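Long-range contacts in 3-oxo-tetronate kinase (Haemophilus influenzae, PDB 1YZY), which catalyses the ATP-dependent phosphorylation of 3-oxo-tetronate to 3-oxo-tetronate 4-phosphate: residues D14-L19 against A43-L48; F77-C82 against L216-S221; S83-T88 against R154-Q159; V132-S137 against T145-A150; V347-T352 against D389-L394. All blocks are in the same frame, centred on the assembly; numbering follows the deposited sequence.

Contact 1: residues D14-L19 against A43-L48; sequences DIASFL and AIVISL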
# COMPACT_ATOMS: atom_id res chain seq x y z
N ASP A 14 0.45 0.43 -2.35
CA ASP A 14 0.84 0.50 -3.75
C ASP A 14 0.29 1.73 -4.48
O ASP A 14 1.07 2.51 -5.04
CB ASP A 14 0.40 -0.75 -4.49
CG ASP A 14 1.05 -0.90 -5.84
OD1 ASP A 14 2.26 -1.20 -5.89
OD2 ASP A 14 0.36 -0.73 -6.86
N ILE A 15 -1.03 1.90 -4.47
CA ILE A 15 -1.64 3.03 -5.14
C ILE A 15 -1.22 4.34 -4.51
O ILE A 15 -1.03 5.34 -5.22
CB ILE A 15 -3.19 2.92 -5.23
CG1 ILE A 15 -3.74 3.92 -6.25
CG2 ILE A 15 -3.85 3.18 -3.86
CD1 ILE A 15 -5.24 3.79 -6.51
N ALA A 16 -1.05 4.34 -3.19
CA ALA A 16 -0.65 5.55 -2.45
C ALA A 16 0.73 6.03 -2.90
O ALA A 16 0.97 7.24 -2.99
CB ALA A 16 -0.66 5.29 -0.95
N SER A 17 1.64 5.09 -3.14
CA SER A 17 2.97 5.44 -3.63
C SER A 17 2.83 6.00 -5.04
O SER A 17 3.52 6.94 -5.41
CB SER A 17 3.88 4.20 -3.66
OG SER A 17 4.73 4.16 -2.53
N PHE A 18 1.95 5.39 -5.83
CA PHE A 18 1.71 5.84 -7.19
C PHE A 18 1.18 7.25 -7.24
O PHE A 18 1.59 8.04 -8.08
CB PHE A 18 0.76 4.88 -7.93
CG PHE A 18 1.48 3.84 -8.73
CD1 PHE A 18 2.39 4.21 -9.71
CD2 PHE A 18 1.26 2.49 -8.50
CE1 PHE A 18 3.09 3.26 -10.45
CE2 PHE A 18 1.95 1.51 -9.24
CZ PHE A 18 2.86 1.91 -10.22
N LEU A 19 0.26 7.58 -6.34
CA LEU A 19 -0.29 8.92 -6.30
C LEU A 19 0.78 9.95 -5.98
O LEU A 19 0.77 11.06 -6.53
CB LEU A 19 -1.44 9.00 -5.29
CG LEU A 19 -2.63 8.08 -5.58
CD1 LEU A 19 -3.66 8.21 -4.47
CD2 LEU A 19 -3.25 8.42 -6.93
N ALA A 43 -4.85 13.68 -1.77
CA ALA A 43 -5.47 12.36 -1.79
C ALA A 43 -5.40 11.64 -0.44
O ALA A 43 -4.41 11.76 0.30
CB ALA A 43 -4.81 11.49 -2.88
N ILE A 44 -6.46 10.92 -0.10
CA ILE A 44 -6.49 10.16 1.14
C ILE A 44 -6.89 8.74 0.76
O ILE A 44 -7.92 8.55 0.12
CB ILE A 44 -7.50 10.70 2.15
CG1 ILE A 44 -7.21 12.17 2.46
CG2 ILE A 44 -7.44 9.88 3.44
CD1 ILE A 44 -8.29 12.85 3.29
N VAL A 45 -6.06 7.77 1.11
CA VAL A 45 -6.32 6.37 0.84
C VAL A 45 -6.69 5.64 2.14
O VAL A 45 -5.95 5.70 3.11
CB VAL A 45 -5.06 5.68 0.27
CG1 VAL A 45 -5.36 4.23 -0.08
CG2 VAL A 45 -4.54 6.42 -0.95
N ILE A 46 -7.83 4.96 2.16
CA ILE A 46 -8.23 4.19 3.34
C ILE A 46 -8.05 2.70 3.05
O ILE A 46 -8.65 2.17 2.13
CB ILE A 46 -9.68 4.49 3.80
CG1 ILE A 46 -9.78 5.91 4.34
CG2 ILE A 46 -10.11 3.50 4.91
CD1 ILE A 46 -11.15 6.28 4.84
N SER A 47 -7.16 2.08 3.80
CA SER A 47 -6.84 0.66 3.68
C SER A 47 -7.80 -0.21 4.49
O SER A 47 -7.98 -0.01 5.70
CB SER A 47 -5.39 0.44 4.15
OG SER A 47 -5.22 -0.79 4.84
N LEU A 48 -8.45 -1.16 3.82
CA LEU A 48 -9.39 -2.08 4.46
C LEU A 48 -8.93 -3.52 4.31
O LEU A 48 -7.83 -3.79 3.81
CB LEU A 48 -10.79 -1.92 3.85
CG LEU A 48 -11.52 -0.57 3.89
CD1 LEU A 48 -12.73 -0.61 2.98
CD2 LEU A 48 -11.93 -0.21 5.31
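Ile-15 reaches the strand through its CG2 branch, which stands 4.2 Å from CG1 of Val-45. Its other branch, ending in CD1, runs instead to Tyr-78 of strand 77-80, one strand beyond 3-6, and the side chain also meets Ser-221, where helix 221-232 packs alongside. The next residue, Ala-16, marks where the two backbones come nearest: its CA is 6.6 Å from CA of Val-45, and its single methyl, CB, lies 4.0 Å from Val-45 CG2. Leu-19, a turn on from Ile-15, closes the row with one methyl used twice. Its CD1 sits 3.8 Å from CB of Ala-43 and 4.0 Å from CG2 of Val-45. With Leu-19 CG anti to the carbonyl carbon (chi1 -61°) and the chain extended beyond it, CD1 is carried out over the strand. Val-45 divides its two branches accordingly, CG1 to Ile-15 and CG2 to both Ala-16 and Leu-19. The helix runs almost antiparallel to the strand, at 171°, as a helix does when it covers a parallel sheet in an alpha/beta domain; on the sheet's other side Ile-44 and Ile-46 meet helix 55-71. No hydrogen bond joins 14-19 to 43-48, and all four pairings are between aliphatic carbons at van der Waals distance, so this buried contact depends on shape and on the exclusion of water.

Contact 2: residues F77-C82 against L216-S221; sequences FYFKYC and LVTGGS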
# COMPACT_ATOMS: atom_id res chain seq x y z
N PHE A 77 -14.12 9.85 -5.84
CA PHE A 77 -13.81 8.58 -5.21
C PHE A 77 -13.26 7.51 -6.12
O PHE A 77 -13.63 7.43 -7.29
CB PHE A 77 -15.03 8.09 -4.43
CG PHE A 77 -15.57 9.13 -3.50
CD1 PHE A 77 -15.10 9.23 -2.19
CD2 PHE A 77 -16.46 10.10 -3.97
CE1 PHE A 77 -15.50 10.27 -1.37
CE2 PHE A 77 -16.87 11.15 -3.16
CZ PHE A 77 -16.38 11.23 -1.85
N TYR A 78 -12.39 6.68 -5.56
CA TYR A 78 -11.73 5.62 -6.30
C TYR A 78 -11.75 4.32 -5.50
O TYR A 78 -11.12 4.24 -4.45
CB TYR A 78 -10.28 6.05 -6.55
CG TYR A 78 -9.52 5.21 -7.54
CD1 TYR A 78 -9.17 5.73 -8.80
CD2 TYR A 78 -9.13 3.91 -7.25
CE1 TYR A 78 -8.47 4.98 -9.73
CE2 TYR A 78 -8.41 3.14 -8.18
CZ TYR A 78 -8.09 3.68 -9.41
OH TYR A 78 -7.39 2.95 -10.35
N PHE A 79 -12.46 3.33 -6.01
CA PHE A 79 -12.53 2.01 -5.38
C PHE A 79 -11.39 1.19 -5.98
O PHE A 79 -11.46 0.76 -7.12
CB PHE A 79 -13.89 1.36 -5.68
CG PHE A 79 -14.02 -0.06 -5.18
CD1 PHE A 79 -13.24 -0.52 -4.11
CD2 PHE A 79 -14.89 -0.94 -5.80
CE1 PHE A 79 -13.33 -1.83 -3.68
CE2 PHE A 79 -14.99 -2.26 -5.37
CZ PHE A 79 -14.21 -2.71 -4.31
N LYS A 80 -10.36 0.97 -5.18
CA LYS A 80 -9.18 0.23 -5.60
C LYS A 80 -9.16 -1.24 -5.21
O LYS A 80 -9.22 -1.58 -4.03
CB LYS A 80 -7.93 0.94 -5.06
CG LYS A 80 -6.68 0.08 -4.91
CD LYS A 80 -5.86 0.05 -6.16
CE LYS A 80 -4.59 -0.74 -5.96
NZ LYS A 80 -4.82 -2.20 -5.81
N TYR A 81 -9.01 -2.11 -6.21
CA TYR A 81 -8.95 -3.55 -6.00
C TYR A 81 -7.70 -4.13 -6.67
O TYR A 81 -6.85 -3.39 -7.17
CB TYR A 81 -10.23 -4.23 -6.48
CG TYR A 81 -10.78 -3.72 -7.79
CD1 TYR A 81 -10.13 -4.00 -8.99
CD2 TYR A 81 -11.95 -2.97 -7.83
CE1 TYR A 81 -10.63 -3.54 -10.21
CE2 TYR A 81 -12.46 -2.51 -9.04
CZ TYR A 81 -11.80 -2.80 -10.22
OH TYR A 81 -12.31 -2.37 -11.43
N CYS A 82 -7.55 -5.45 -6.66
CA CYS A 82 -6.36 -6.07 -7.24
C CYS A 82 -6.34 -6.02 -8.77
O CYS A 82 -7.40 -6.01 -9.42
CB CYS A 82 -6.21 -7.50 -6.74
SG CYS A 82 -4.57 -8.25 -6.96
N LEU A 216 -17.16 8.70 -9.35
CA LEU A 216 -16.57 7.42 -8.94
C LEU A 216 -15.91 6.63 -10.08
O LEU A 216 -16.44 6.53 -11.18
CB LEU A 216 -17.65 6.54 -8.31
CG LEU A 216 -17.24 5.09 -8.02
CD1 LEU A 216 -16.22 5.06 -6.88
CD2 LEU A 216 -18.46 4.26 -7.67
N VAL A 217 -14.73 6.07 -9.79
CA VAL A 217 -14.02 5.24 -10.75
C VAL A 217 -13.47 4.04 -9.99
O VAL A 217 -13.31 4.10 -8.77
CB VAL A 217 -12.87 6.01 -11.47
CG1 VAL A 217 -13.39 7.27 -12.15
CG2 VAL A 217 -11.76 6.34 -10.52
N THR A 218 -13.22 2.94 -10.69
CA THR A 218 -12.69 1.73 -10.06
C THR A 218 -11.51 1.15 -10.86
O THR A 218 -11.35 1.45 -12.05
CB THR A 218 -13.78 0.62 -9.88
OG1 THR A 218 -13.91 -0.16 -11.07
CG2 THR A 218 -15.14 1.23 -9.53
N GLY A 219 -10.65 0.40 -10.19
CA GLY A 219 -9.52 -0.20 -10.88
C GLY A 219 -8.37 -0.57 -9.97
O GLY A 219 -8.52 -0.63 -8.76
N GLY A 220 -7.23 -0.90 -10.58
CA GLY A 220 -6.04 -1.23 -9.83
C GLY A 220 -5.26 0.05 -9.57
O GLY A 220 -5.86 1.09 -9.28
N SER A 221 -3.94 -0.01 -9.66
CA SER A 221 -3.13 1.19 -9.45
C SER A 221 -2.88 1.96 -10.74
O SER A 221 -2.61 3.16 -10.71
CB SER A 221 -1.80 0.82 -8.82
OG SER A 221 -1.98 0.21 -7.55
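The ring of Tyr-81 lies with one face over Gly-219 O, offset toward the rim, while Thr-218 OG1 sits at its edge near the ring plane. Tyr-81 CD2 lies over one face of the Phe-79 ring, offset toward the rim. Tyr-81 CG stands between the backbone N and the carbonyl carbon (chi1 42°), which swings the ring across the neighbouring strand and lets OH donate to Thr-218 OG1 over 2.8 Å; that oxygen is also bonded to Val-110 O. This reach is to the face of Phe-77 and Phe-79, whereas Tyr-78 lies on the face of Val-217 and Lys-80, with Val-217 O over one side of its ring and Gly-220 O at the edge. Its OH donates to Gly-220 O at 2.6 Å, arriving from above the carbonyl plane. The parallel ladder is Val-217 N to Phe-77 O, Phe-79 N to Val-217 O (3.0 Å), Gly-219 N to Phe-79 O and Tyr-81 N to Gly-219 O (3.0 Å, 164° at the hydrogen). Gly-219 has an unusual backbone (phi 158°), and Tyr-78 OH passes close to it. Lys-80, bent at chi2 and chi4, lays CD 3.3 Å from Gly-220 O and turns NZ onto Tyr-81 O, at 2.7 Å. Paired parallel strands, with a glycine turn leading from 216-219 into helix 221-232, are consistent with a Rossmann-like alpha/beta domain, here the sugar-binding one.

Contact 3: residues S83-T88 against R154-Q159; sequences STFDST and RLMDAQ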
# COMPACT_ATOMS: atom_id res chain seq x y z
N SER A 83 -5.13 -5.99 -9.34
CA SER A 83 -4.97 -5.95 -10.79
C SER A 83 -5.37 -7.27 -11.48
O SER A 83 -5.49 -7.32 -12.71
CB SER A 83 -3.53 -5.54 -11.16
OG SER A 83 -2.57 -6.50 -10.75
N THR A 84 -5.58 -8.32 -10.69
CA THR A 84 -6.01 -9.62 -11.23
C THR A 84 -7.51 -9.82 -10.97
O THR A 84 -8.04 -10.93 -11.13
CB THR A 84 -5.18 -10.79 -10.69
OG1 THR A 84 -4.76 -10.53 -9.35
CG2 THR A 84 -3.95 -11.00 -11.55
N PHE A 85 -8.18 -8.73 -10.59
CA PHE A 85 -9.62 -8.70 -10.34
C PHE A 85 -10.09 -9.69 -9.27
O PHE A 85 -11.26 -10.09 -9.28
CB PHE A 85 -10.37 -8.93 -11.67
CG PHE A 85 -11.67 -8.19 -11.77
CD1 PHE A 85 -11.69 -6.80 -11.87
CD2 PHE A 85 -12.88 -8.87 -11.79
CE1 PHE A 85 -12.90 -6.11 -11.98
CE2 PHE A 85 -14.10 -8.18 -11.90
CZ PHE A 85 -14.10 -6.81 -11.99
N ASP A 86 -9.22 -10.02 -8.32
CA ASP A 86 -9.51 -10.97 -7.23
C ASP A 86 -10.92 -10.85 -6.65
O ASP A 86 -11.25 -9.84 -6.03
CB ASP A 86 -8.49 -10.82 -6.10
CG ASP A 86 -7.08 -11.08 -6.57
OD1 ASP A 86 -6.69 -10.48 -7.59
OD2 ASP A 86 -6.35 -11.88 -5.94
N SER A 87 -11.70 -11.90 -6.84
CA SER A 87 -13.09 -11.97 -6.38
C SER A 87 -13.71 -13.32 -6.75
O SER A 87 -13.02 -14.24 -7.20
CB SER A 87 -13.89 -10.83 -7.03
OG SER A 87 -13.72 -10.82 -8.45
N THR A 88 -15.01 -13.45 -6.48
CA THR A 88 -15.80 -14.64 -6.82
C THR A 88 -17.19 -14.13 -7.21
O THR A 88 -17.41 -12.91 -7.26
CB THR A 88 -15.97 -15.62 -5.63
OG1 THR A 88 -16.72 -15.00 -4.58
CG2 THR A 88 -14.62 -16.08 -5.10
N ARG A 154 -17.78 -10.51 -17.98
CA ARG A 154 -18.41 -11.72 -17.47
C ARG A 154 -18.16 -11.88 -15.97
O ARG A 154 -19.05 -12.31 -15.23
CB ARG A 154 -17.92 -12.98 -18.22
CG ARG A 154 -18.50 -13.12 -19.63
CD ARG A 154 -18.43 -14.55 -20.15
NE ARG A 154 -17.07 -15.10 -20.22
CZ ARG A 154 -16.38 -15.29 -21.35
NH1 ARG A 154 -16.91 -14.97 -22.53
NH2 ARG A 154 -15.19 -15.86 -21.30
N LEU A 155 -16.94 -11.56 -15.55
CA LEU A 155 -16.56 -11.64 -14.14
C LEU A 155 -17.37 -10.65 -13.33
O LEU A 155 -17.88 -10.98 -12.26
CB LEU A 155 -15.07 -11.33 -13.97
CG LEU A 155 -14.10 -12.38 -14.48
CD1 LEU A 155 -12.70 -11.83 -14.41
CD2 LEU A 155 -14.25 -13.67 -13.68
N MET A 156 -17.48 -9.42 -13.83
CA MET A 156 -18.24 -8.41 -13.11
C MET A 156 -19.74 -8.71 -13.09
O MET A 156 -20.41 -8.49 -12.08
CB MET A 156 -17.98 -7.02 -13.71
CG MET A 156 -18.72 -5.89 -12.97
SD MET A 156 -18.20 -5.59 -11.27
CE MET A 156 -19.21 -4.15 -10.89
N ASP A 157 -20.27 -9.19 -14.22
CA ASP A 157 -21.69 -9.50 -14.34
C ASP A 157 -22.15 -10.55 -13.34
O ASP A 157 -23.30 -10.53 -12.89
CB ASP A 157 -22.03 -9.97 -15.76
CG ASP A 157 -22.24 -8.82 -16.74
OD1 ASP A 157 -22.20 -7.63 -16.35
OD2 ASP A 157 -22.45 -9.13 -17.93
N ALA A 158 -21.27 -11.50 -13.05
CA ALA A 158 -21.57 -12.57 -12.11
C ALA A 158 -21.88 -12.05 -10.70
O ALA A 158 -22.78 -12.55 -10.04
CB ALA A 158 -20.42 -13.54 -12.07
N GLN A 159 -21.15 -11.02 -10.29
CA GLN A 159 -21.28 -10.45 -8.95
C GLN A 159 -21.93 -9.07 -8.86
O GLN A 159 -21.97 -8.47 -7.78
CB GLN A 159 -19.91 -10.36 -8.29
CG GLN A 159 -18.96 -9.76 -9.32
CD GLN A 159 -17.56 -9.60 -8.81
OE1 GLN A 159 -17.24 -8.61 -8.16
NE2 GLN A 159 -16.70 -10.56 -9.12
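Phe-85 and Leu-155 make the main apolar pairing, their side chains sliding past each other in opposite directions. The rim atoms CD2 and CE2 of Phe-85 receive CB of Leu-155, CE2 at 3.9 Å, and the Leu-155 methyl CD1 also comes up to CD2. Farther along the same ring, Phe-85 CZ lies 4.2 Å from CB of Met-156, whose sulfur end turns away to Thr-97 and Ile-111. Tyr-81 meets the Phe-85 ring edge-to-face, so the ring touches both helix 152-159 and the residue just after strand 77-80. In the fold, 83-88 is the irregular loop joining strand 77-80 to helix 93-104, and helix 152-159 packs against its flank within the sugar-binding domain. The polar part rests on the amide of Gln-159. NE2 donates to Ser-87 OG over 3.1 Å, nearly straight at 166° and with the oxygen in the amide plane, while OE1 accepts from Gly-94 N at the start of helix 93-104. Both ends of the amide being held, its rotation is fixed. Chain extension beyond CG (chi2 180°) takes the amide out to the loop. Ser-87 OG in turn donates to Phe-85 O at 2.7 Å, so the two bonds form a chain from helix amide through hydroxyl to loop carbonyl.

Contact 4: residues V132-S137 against T145-A150; sequences VLLSES and TPMVDA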
# COMPACT_ATOMS: atom_id res chain seq x y z
N VAL A 132 0.05 -14.35 -20.68
CA VAL A 132 -1.08 -15.26 -20.72
C VAL A 132 -2.39 -14.69 -20.19
O VAL A 132 -2.39 -13.70 -19.46
CB VAL A 132 -0.77 -16.57 -19.94
CG1 VAL A 132 0.40 -17.29 -20.56
CG2 VAL A 132 -0.48 -16.27 -18.48
N LEU A 133 -3.49 -15.33 -20.57
CA LEU A 133 -4.82 -14.94 -20.12
C LEU A 133 -4.86 -15.13 -18.60
O LEU A 133 -4.15 -15.99 -18.07
CB LEU A 133 -5.88 -15.85 -20.75
CG LEU A 133 -6.26 -15.63 -22.22
CD1 LEU A 133 -6.77 -16.91 -22.83
CD2 LEU A 133 -7.29 -14.52 -22.32
N LEU A 134 -5.69 -14.34 -17.92
CA LEU A 134 -5.85 -14.45 -16.47
C LEU A 134 -6.20 -15.89 -16.11
O LEU A 134 -5.63 -16.47 -15.18
CB LEU A 134 -6.99 -13.53 -16.02
CG LEU A 134 -7.44 -13.62 -14.56
CD1 LEU A 134 -6.35 -13.07 -13.64
CD2 LEU A 134 -8.73 -12.84 -14.38
N SER A 135 -7.14 -16.47 -16.85
CA SER A 135 -7.57 -17.84 -16.66
C SER A 135 -6.48 -18.89 -16.89
O SER A 135 -6.66 -20.07 -16.56
CB SER A 135 -8.77 -18.13 -17.56
OG SER A 135 -8.50 -17.82 -18.92
N GLU A 136 -5.36 -18.48 -17.47
CA GLU A 136 -4.25 -19.38 -17.74
C GLU A 136 -3.04 -19.15 -16.83
O GLU A 136 -2.05 -19.89 -16.88
CB GLU A 136 -3.80 -19.24 -19.19
CG GLU A 136 -4.84 -19.63 -20.21
CD GLU A 136 -4.25 -19.89 -21.58
OE1 GLU A 136 -3.01 -19.87 -21.72
OE2 GLU A 136 -5.02 -20.12 -22.52
N SER A 137 -3.10 -18.08 -16.04
CA SER A 137 -2.02 -17.72 -15.13
C SER A 137 -2.10 -18.55 -13.84
O SER A 137 -2.80 -19.56 -13.78
CB SER A 137 -2.11 -16.23 -14.79
OG SER A 137 -3.22 -15.94 -13.96
N THR A 145 -9.32 -16.87 -4.03
CA THR A 145 -10.15 -16.40 -5.15
C THR A 145 -9.65 -16.85 -6.53
O THR A 145 -9.12 -16.04 -7.30
CB THR A 145 -10.26 -14.85 -5.15
OG1 THR A 145 -8.94 -14.28 -5.17
CG2 THR A 145 -11.00 -14.36 -3.91
N PRO A 146 -9.80 -18.15 -6.86
CA PRO A 146 -9.35 -18.64 -8.17
C PRO A 146 -10.12 -17.99 -9.32
O PRO A 146 -11.33 -17.78 -9.24
CB PRO A 146 -9.61 -20.15 -8.06
CG PRO A 146 -10.77 -20.23 -7.12
CD PRO A 146 -10.38 -19.24 -6.06
N MET A 147 -9.39 -17.65 -10.39
CA MET A 147 -9.98 -17.00 -11.57
C MET A 147 -9.88 -17.90 -12.80
O MET A 147 -8.80 -18.12 -13.35
CB MET A 147 -9.26 -15.67 -11.84
CG MET A 147 -9.08 -14.77 -10.61
SD MET A 147 -10.61 -14.28 -9.78
CE MET A 147 -11.24 -13.02 -10.89
N VAL A 148 -11.01 -18.43 -13.24
CA VAL A 148 -11.04 -19.32 -14.40
C VAL A 148 -11.59 -18.69 -15.67
O VAL A 148 -11.67 -19.34 -16.71
CB VAL A 148 -11.82 -20.62 -14.11
CG1 VAL A 148 -11.08 -21.44 -13.07
CG2 VAL A 148 -13.23 -20.30 -13.64
N ASP A 149 -12.01 -17.43 -15.58
CA ASP A 149 -12.55 -16.70 -16.72
C ASP A 149 -11.70 -15.43 -16.83
O ASP A 149 -11.47 -14.75 -15.83
CB ASP A 149 -14.02 -16.34 -16.48
CG ASP A 149 -14.75 -15.86 -17.74
OD1 ASP A 149 -14.11 -15.71 -18.80
OD2 ASP A 149 -15.97 -15.64 -17.67
N ALA A 150 -11.21 -15.14 -18.03
CA ALA A 150 -10.39 -13.96 -18.26
C ALA A 150 -11.20 -12.75 -18.73
O ALA A 150 -10.69 -11.64 -18.76
CB ALA A 150 -9.29 -14.28 -19.27
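Ala-150 offers its CB to three consecutive residues of 132-137. CD2 of Leu-133 approaches it to 3.7 Å, CB of Leu-134 to 4.1 Å, and OG of Ser-135 to 3.6 Å, so that one methyl fits into the bend of the opposing chain. Leu-134 supplies a second apolar pairing: its CG lies anti to the backbone N (chi1 173°), which directs CD2 toward CB of Met-147 at 3.8 Å. The same CD2 rests 3.6 Å from Asp-149 O. Met-147 bends away beyond CB, and both it and Leu-134 touch Leu-155 of helix 152-159. These pairings join a single 3-10 turn, 134-136, following a short, weakly bonded strand at about 132-133, to the irregular chain that leads into helix 152-159; that strand lies at the edge of a small antiparallel sheet beside strand 126-129. Strand 126-129 also bonds to both sides of the contact, Leu-127 pairing through its backbone with Leu-134 and with Ala-150. No conventional hydrogen bond runs between 132-137 and 145-150. What polar contact there is comes from CA-H...O geometry, CA of Ser-135 standing 3.5 Å from Met-147 O with an almost straight 173° at the hydrogen. CB of the same serine lies 3.3 Å from Val-148 O. Within the turn, Leu-134 O is gripped twice by Ser-137, by N and by OG, the hydroxyl at 2.8 Å, which fastens the end of the 3-10 segment.

Contact 5: residues V347-T352 against D389-L394; sequences VTNFIT and DIFLAL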
# COMPACT_ATOMS: atom_id res chain seq x y z
N VAL A 347 13.42 10.47 20.18
CA VAL A 347 13.82 9.96 18.86
C VAL A 347 12.62 10.20 17.94
O VAL A 347 11.49 9.87 18.28
CB VAL A 347 14.18 8.46 18.91
CG1 VAL A 347 14.30 7.89 17.50
CG2 VAL A 347 15.50 8.27 19.65
N THR A 348 12.88 10.82 16.79
CA THR A 348 11.81 11.14 15.84
C THR A 348 11.78 10.36 14.53
O THR A 348 10.78 10.40 13.82
CB THR A 348 11.76 12.66 15.54
OG1 THR A 348 13.07 13.16 15.20
CG2 THR A 348 11.22 13.42 16.73
N ASN A 349 12.85 9.62 14.24
CA ASN A 349 12.92 8.85 13.00
C ASN A 349 13.14 7.37 13.31
O ASN A 349 14.11 7.01 13.98
CB ASN A 349 14.06 9.35 12.10
CG ASN A 349 14.01 10.85 11.83
OD1 ASN A 349 15.05 11.50 11.74
ND2 ASN A 349 12.81 11.38 11.64
N PHE A 350 12.26 6.51 12.81
CA PHE A 350 12.38 5.07 13.03
C PHE A 350 12.50 4.32 11.71
O PHE A 350 11.65 4.46 10.83
CB PHE A 350 11.17 4.53 13.80
CG PHE A 350 11.01 5.11 15.17
CD1 PHE A 350 11.40 4.38 16.29
CD2 PHE A 350 10.46 6.37 15.35
CE1 PHE A 350 11.25 4.91 17.58
CE2 PHE A 350 10.31 6.91 16.62
CZ PHE A 350 10.71 6.18 17.74
N ILE A 351 13.55 3.53 11.57
CA ILE A 351 13.77 2.74 10.36
C ILE A 351 13.69 1.27 10.75
O ILE A 351 14.60 0.74 11.37
CB ILE A 351 15.16 3.06 9.75
CG1 ILE A 351 15.27 4.56 9.46
CG2 ILE A 351 15.38 2.26 8.47
CD1 ILE A 351 16.63 4.98 8.99
N THR A 352 12.58 0.63 10.42
CA THR A 352 12.40 -0.78 10.75
C THR A 352 12.61 -1.73 9.57
O THR A 352 12.54 -1.33 8.40
CB THR A 352 10.99 -1.02 11.35
OG1 THR A 352 9.99 -0.56 10.43
CG2 THR A 352 10.84 -0.26 12.67
N ASP A 389 4.84 14.72 14.67
CA ASP A 389 6.03 14.77 13.84
C ASP A 389 7.02 13.62 14.00
O ASP A 389 8.18 13.84 14.38
CB ASP A 389 6.77 16.09 14.05
CG ASP A 389 6.00 17.30 13.51
OD1 ASP A 389 5.01 17.11 12.76
OD2 ASP A 389 6.40 18.44 13.84
N ILE A 390 6.58 12.41 13.69
CA ILE A 390 7.44 11.23 13.79
C ILE A 390 7.53 10.59 12.41
O ILE A 390 6.51 10.35 11.77
CB ILE A 390 6.87 10.19 14.80
CG1 ILE A 390 6.71 10.82 16.19
CG2 ILE A 390 7.76 8.96 14.85
CD1 ILE A 390 8.01 11.24 16.87
N PHE A 391 8.75 10.31 11.96
CA PHE A 391 8.97 9.71 10.65
C PHE A 391 9.37 8.25 10.77
O PHE A 391 10.08 7.87 11.71
CB PHE A 391 10.04 10.49 9.88
CG PHE A 391 9.69 11.95 9.67
CD1 PHE A 391 9.02 12.37 8.52
CD2 PHE A 391 10.01 12.90 10.63
CE1 PHE A 391 8.67 13.71 8.33
CE2 PHE A 391 9.66 14.25 10.45
CZ PHE A 391 8.99 14.65 9.30
N LEU A 392 8.89 7.43 9.84
CA LEU A 392 9.20 6.00 9.83
C LEU A 392 9.45 5.45 8.42
O LEU A 392 8.85 5.90 7.45
CB LEU A 392 8.06 5.20 10.47
CG LEU A 392 7.38 5.70 11.75
CD1 LEU A 392 6.37 6.80 11.41
CD2 LEU A 392 6.69 4.54 12.43
N ALA A 393 10.37 4.49 8.33
CA ALA A 393 10.70 3.83 7.07
C ALA A 393 10.54 2.35 7.39
O ALA A 393 11.36 1.77 8.10
CB ALA A 393 12.14 4.13 6.66
N LEU A 394 9.44 1.78 6.91
CA LEU A 394 9.13 0.38 7.16
C LEU A 394 9.56 -0.49 5.98
O LEU A 394 8.95 -0.44 4.91
CB LEU A 394 7.62 0.24 7.40
CG LEU A 394 7.02 1.34 8.30
CD1 LEU A 394 5.51 1.22 8.34
CD2 LEU A 394 7.62 1.29 9.71
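Four backbone hydrogen bonds tie 347-352 to 389-394: Phe-391 N to Thr-348 O and Phe-350 N to Phe-391 O, both 2.8 Å, then Ala-393 N to Phe-350 O and Thr-352 N to Ala-393 O. This alternation is that of neighbouring parallel strands, here in the nucleotide-binding domain; strand 248-252 flanks 349-353 on its other edge. CA-H...O contacts fill the gaps in the ladder, as between Leu-392 CA and Phe-350 O at 3.1 Å. Near the C-terminal end of strand 349-353, Thr-352 OG1 is hydrogen-bonded to Ser-358 OG of helix 355-365, close to Thr-357, a predicted ATP ligand. Leu-394 lies alongside Thr-352, pointing the same way, and both side chains pack on that helix. On the same side of the sheet, Phe-350 CE2 meets Ile-390 CG2 obliquely at 3.7 Å, and Val-347 CG1 lies over one face of the ring, offset toward the rim. On the other side Ile-351 CG2 touches Ala-393 CB at 4.2 Å. Asn-349 runs beside Phe-391, amide and ring planes 63° apart, with ND2 3.3 Å from the ring atom CD2.

How the contacts relate
Contacts 1 to 4 lie in the sugar-binding domain and contact 5 in the nucleotide-binding domain, with centres about 30 Å apart for contacts 2 and 5, on opposite sides of the chain's centre. Contacts 1 and 2, about 10 Å apart, touch where Ser-221 OG meets Asp-14 OD2; strands 43-47, 77-80 and 216-219 all belong to the first domain's parallel part. Contact 3 starts where the first segment of contact 2 ends; along the sequence, contact 4 falls between the segments of contact 3, and both fall between those of contact 2. Arg-154 and Asp-149 form a salt bridge between contacts 3 and 4. This fits a division in which ATP and the sugar acid are probably bound by different domains.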